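Local coordinates for protein alpha-galacturonidase (Bacillus subtilis, PDB 3FEF) that hydrolyses alpha-1,4-linked galacturonate, such as digalacturonate, to release alpha-D-galacturonate, as an NAD- and manganese-dependent glycosidase of family 4, at residues A[300-303]-A[304-308]; A[240-243]-A[244-247]. All coordinates share one frame; numbering follows the deposited sequence.

Followed from the N terminus, contact 2 (240-247) comes first, in the loop after helix 220-231 and before helix 253-262, and contact 1 (300-308) follows on helix 295-314. In each the two segments are consecutive, so neither closes a long loop: contact 2 folds a tight reverse turn, whereas contact 1 joins successive turns of one helix. They lie in series, neither nested nor crossed, with centres about 20 Å apart and nearest atoms about 8 Å apart. Both belong to the C-terminal domain of family 4. Contact 2 ties its loop to the chain leading into helix 295-314, while contact 1 sets that helix against the loop of Q16, part of the probable NAD site.

Contact 1: residues A[300-303]-A[304-308]; sequences QDRA and EKRQE
E304 opens the second half of this helical stretch by donating its backbone N to Q300 O at 3.0 Å. Its CG stands between the backbone N and carbonyl carbon (chi1 75°), which turns the extended chain back toward D301; there E304 OE1 comes within 3.4 Å of D301 OD1, two acceptors with no bond between them. Besides its backbone bond to D301 O, K305 lays its CB and CG alongside that carbonyl and bends at the end, so that K305 NZ forms a salt bridge with D301 OD2 (3.1 Å), meeting the oxygen on its syn side. A long flexible amine suits this i to i+4 spacing, and its charge probably eases the crowding of the two carboxylates. A methionine in its place would probably leave D301 without its cationic mate beside E304. R306 N bonds to R302 O at 2.8 Å. The two arginines run side by side, guanidinium planes 12° apart, R302 CG lying 3.4 Å above the R306 plane and the two cations close, R302 NE to R306 NH2 3.3 Å without a bond, probably eased by solvent. Q307 N bonds to A303 O (3.1 Å), an oxygen that Q307 NE2 also reaches weakly. All this lies on helix 295-314, where K305 and R306 touch Q16 in the glycine-rich loop between strand 6-11 and helix 18-28, part of the probable NAD site of the Rossmann-like domain.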
loop_
_atom_site.group_PDB
_atom_site.type_symbol
_atom_site.label_atom_id
_atom_site.label_comp_id
_atom_site.label_asym_id
_atom_site.label_seq_id
_atom_site.Cartn_x
_atom_site.Cartn_y
_atom_site.Cartn_z
ATOM N N GLN A 300 -32.613 31.617 -17.606
ATOM C CA GLN A 300 -33.003 32.929 -17.116
ATOM C C GLN A 300 -31.808 33.666 -16.505
ATOM O O GLN A 300 -31.503 34.797 -16.883
ATOM C CB GLN A 300 -34.121 32.806 -16.078
ATOM C CG GLN A 300 -34.533 34.129 -15.477
ATOM C CD GLN A 300 -35.735 34.008 -14.549
ATOM O OE1 GLN A 300 -36.114 34.976 -13.874
ATOM N NE2 GLN A 300 -36.346 32.816 -14.509
ATOM N N ASP A 301 -31.131 33.019 -15.563
ATOM C CA ASP A 301 -29.982 33.645 -14.924
ATOM C C ASP A 301 -28.982 34.121 -15.965
ATOM O O ASP A 301 -28.437 35.217 -15.867
ATOM C CB ASP A 301 -29.292 32.682 -13.965
ATOM C CG ASP A 301 -28.310 33.384 -13.061
ATOM O OD1 ASP A 301 -28.646 34.484 -12.564
ATOM O OD2 ASP A 301 -27.202 32.851 -12.853
ATOM N N ARG A 302 -28.744 33.289 -16.970
ATOM C CA ARG A 302 -27.770 33.635 -17.982
ATOM C C ARG A 302 -28.196 34.892 -18.731
ATOM O O ARG A 302 -27.361 35.722 -19.094
ATOM C CB ARG A 302 -27.575 32.492 -18.970
ATOM C CG ARG A 302 -26.744 32.915 -20.164
ATOM C CD ARG A 302 -27.025 32.042 -21.358
ATOM N NE ARG A 302 -26.187 30.846 -21.392
ATOM C CZ ARG A 302 -26.474 29.762 -22.110
ATOM N NH1 ARG A 302 -27.592 29.725 -22.828
ATOM N NH2 ARG A 302 -25.657 28.714 -22.100
ATOM N N ALA A 303 -29.496 35.015 -18.973
ATOM C CA ALA A 303 -30.024 36.136 -19.749
ATOM C C ALA A 303 -29.932 37.442 -18.957
ATOM O O ALA A 303 -29.533 38.461 -19.494
ATOM C CB ALA A 303 -31.469 35.865 -20.202
ATOM N N GLU A 304 -30.272 37.412 -17.676
ATOM C CA GLU A 304 -30.093 38.614 -16.877
ATOM C C GLU A 304 -28.609 38.943 -16.617
ATOM O O GLU A 304 -28.259 40.109 -16.433
ATOM C CB GLU A 304 -30.929 38.571 -15.586
ATOM C CG GLU A 304 -30.404 37.674 -14.489
ATOM C CD GLU A 304 -31.496 37.284 -13.496
ATOM O OE1 GLU A 304 -31.172 36.682 -12.443
ATOM O OE2 GLU A 304 -32.684 37.576 -13.775
ATOM N N LYS A 305 -27.736 37.932 -16.618
ATOM C CA LYS A 305 -26.294 38.195 -16.562
ATOM C C LYS A 305 -25.812 38.831 -17.868
ATOM O O LYS A 305 -24.938 39.696 -17.870
ATOM C CB LYS A 305 -25.489 36.918 -16.268
ATOM C CG LYS A 305 -25.446 36.500 -14.798
ATOM C CD LYS A 305 -24.591 35.245 -14.615
ATOM C CE LYS A 305 -24.045 35.123 -13.185
ATOM N NZ LYS A 305 -25.122 35.074 -12.141
ATOM N N ARG A 306 -26.378 38.389 -18.986
ATOM C CA ARG A 306 -26.057 38.996 -20.272
ATOM C C ARG A 306 -26.430 40.466 -20.311
ATOM O O ARG A 306 -25.689 41.282 -20.864
ATOM C CB ARG A 306 -26.723 38.239 -21.419
ATOM C CG ARG A 306 -25.762 37.291 -22.070
ATOM C CD ARG A 306 -26.429 36.034 -22.552
ATOM N NE ARG A 306 -25.428 34.985 -22.714
ATOM C CZ ARG A 306 -25.646 33.837 -23.339
ATOM N NH1 ARG A 306 -26.838 33.591 -23.873
ATOM N NH2 ARG A 306 -24.671 32.943 -23.436
ATOM N N GLN A 307 -27.565 40.798 -19.705
ATOM C CA GLN A 307 -28.031 42.180 -19.664
ATOM C C GLN A 307 -27.129 43.020 -18.793
ATOM O O GLN A 307 -26.735 44.116 -19.178
ATOM C CB GLN A 307 -29.466 42.258 -19.140
ATOM C CG GLN A 307 -30.461 41.586 -20.049
ATOM C CD GLN A 307 -31.856 41.543 -19.451
ATOM O OE1 GLN A 307 -32.415 42.578 -19.073
ATOM N NE2 GLN A 307 -32.426 40.344 -19.362
ATOM N N GLU A 308 -26.804 42.500 -17.613
ATOM C CA GLU A 308 -25.878 43.182 -16.724
ATOM C C GLU A 308 -24.550 43.455 -17.431
ATOM O O GLU A 308 -24.010 44.567 -17.366
ATOM C CB GLU A 308 -25.642 42.391 -15.437
ATOM C CG GLU A 308 -25.176 43.290 -14.295
ATOM C CD GLU A 308 -24.143 42.641 -13.379
ATOM O OE1 GLU A 308 -23.974 41.397 -13.422
ATOM O OE2 GLU A 308 -23.493 43.393 -12.608
#

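Contact 2: residues A[240-243]-A[244-247]; sequences GECW and RDSV
D245 folds back on C242 and grips its backbone twice. D245 N gives its hydrogen to C242 O at 2.8 Å, the bond that closes the turn, and it is nearly straight at the hydrogen (169°). In return C242 N donates to D245 OD2 at 2.9 Å, approaching from above the carboxylate plane. Aspartate suits the place: its short side chain, with CG beside its own backbone N (chi1 -61°), sets the carboxylate under the amide three residues back. A third donor, R244 N, makes a long hydrogen bond to C242 SG (3.6 Å), where the sulfur, anti to its backbone N, acts as a soft acceptor. The amide at the remaining position is also provided for, since W243 N bonds to E237 and W243 O receives a bond from H291, whose ring also meets the indole. R244 has a different task. Its chain runs alongside the tryptophan, with R244 CG 3.9 Å from the centroid of the six-membered ring, a CH-pi contact over the face. Farther out, W243 CZ2 lies 3.4 Å above the plane of the R244 guanidinium, the two planes 44° apart, so the arginine's aliphatic part covers the indole face while the tilted guanidinium reaches past its rim at CZ2. The whole is a type I beta turn from C242 to D245, reinforced by side chains at both ends, in a surface loop of the family 4 C-terminal domain.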
loop_
_atom_site.group_PDB
_atom_site.type_symbol
_atom_site.label_atom_id
_atom_site.label_comp_id
_atom_site.label_asym_id
_atom_site.label_seq_id
_atom_site.Cartn_x
_atom_site.Cartn_y
_atom_site.Cartn_z
ATOM N N GLY A 240 -30.680 37.260 8.516
ATOM C CA GLY A 240 -31.258 38.073 7.447
ATOM C C GLY A 240 -31.555 37.320 6.160
ATOM O O GLY A 240 -31.563 37.903 5.076
ATOM N N GLU A 241 -31.803 36.021 6.274
ATOM C CA GLU A 241 -32.098 35.195 5.105
ATOM C C GLU A 241 -33.355 34.369 5.311
ATOM O O GLU A 241 -33.791 34.127 6.444
ATOM C CB GLU A 241 -30.955 34.228 4.822
ATOM C CG GLU A 241 -29.845 34.766 3.971
ATOM C CD GLU A 241 -29.181 33.653 3.201
ATOM O OE1 GLU A 241 -29.744 32.529 3.204
ATOM O OE2 GLU A 241 -28.111 33.894 2.599
ATOM N N CYS A 242 -33.918 33.917 4.199
ATOM C CA CYS A 242 -35.028 32.984 4.228
ATOM C C CYS A 242 -34.750 31.901 3.199
ATOM O O CYS A 242 -34.371 32.196 2.073
ATOM C CB CYS A 242 -36.334 33.702 3.892
ATOM S SG CYS A 242 -37.710 32.562 3.717
ATOM N N TRP A 243 -34.944 30.647 3.565
ATOM C CA TRP A 243 -34.578 29.570 2.646
ATOM C C TRP A 243 -35.287 29.671 1.280
ATOM O O TRP A 243 -34.815 29.085 0.314
ATOM C CB TRP A 243 -34.800 28.193 3.286
ATOM C CG TRP A 243 -36.236 27.822 3.465
ATOM C CD1 TRP A 243 -37.037 28.125 4.531
ATOM C CD2 TRP A 243 -37.045 27.054 2.557
ATOM N NE1 TRP A 243 -38.300 27.594 4.335
ATOM C CE2 TRP A 243 -38.324 26.936 3.130
ATOM C CE3 TRP A 243 -36.807 26.465 1.304
ATOM C CZ2 TRP A 243 -39.370 26.248 2.495
ATOM C CZ3 TRP A 243 -37.834 25.787 0.680
ATOM C CH2 TRP A 243 -39.106 25.683 1.273
ATOM N N ARG A 244 -36.400 30.415 1.204
ATOM C CA ARG A 244 -37.130 30.594 -0.057
ATOM C C ARG A 244 -36.560 31.698 -0.934
ATOM O O ARG A 244 -36.980 31.840 -2.065
ATOM C CB ARG A 244 -38.603 30.928 0.167
ATOM C CG ARG A 244 -39.407 29.893 0.896
ATOM C CD ARG A 244 -40.829 30.394 1.131
ATOM N NE ARG A 244 -41.474 29.643 2.199
ATOM C CZ ARG A 244 -42.050 28.460 2.027
ATOM N NH1 ARG A 244 -42.606 27.825 3.056
ATOM N NH2 ARG A 244 -42.065 27.907 0.822
ATOM N N ASP A 245 -35.635 32.493 -0.418
ATOM C CA ASP A 245 -35.122 33.619 -1.196
ATOM C C ASP A 245 -34.652 33.199 -2.590
ATOM O O ASP A 245 -34.907 33.897 -3.561
ATOM C CB ASP A 245 -33.987 34.367 -0.465
ATOM C CG ASP A 245 -34.426 34.972 0.866
ATOM O OD1 ASP A 245 -35.652 35.109 1.100
ATOM O OD2 ASP A 245 -33.535 35.310 1.683
ATOM N N SER A 246 -33.956 32.072 -2.693
ATOM C CA SER A 246 -33.494 31.605 -3.995
ATOM C C SER A 246 -33.270 30.103 -4.008
ATOM O O SER A 246 -33.286 29.456 -2.962
ATOM C CB SER A 246 -32.198 32.296 -4.373
ATOM O OG SER A 246 -31.117 31.667 -3.715
ATOM N N VAL A 247 -33.055 29.554 -5.200
ATOM C CA VAL A 247 -32.773 28.127 -5.338
ATOM C C VAL A 247 -31.470 27.735 -4.623
ATOM O O VAL A 247 -31.204 26.558 -4.405
ATOM C CB VAL A 247 -32.711 27.703 -6.820
ATOM C CG1 VAL A 247 -33.907 28.245 -7.563
ATOM C CG2 VAL A 247 -31.429 28.175 -7.472
#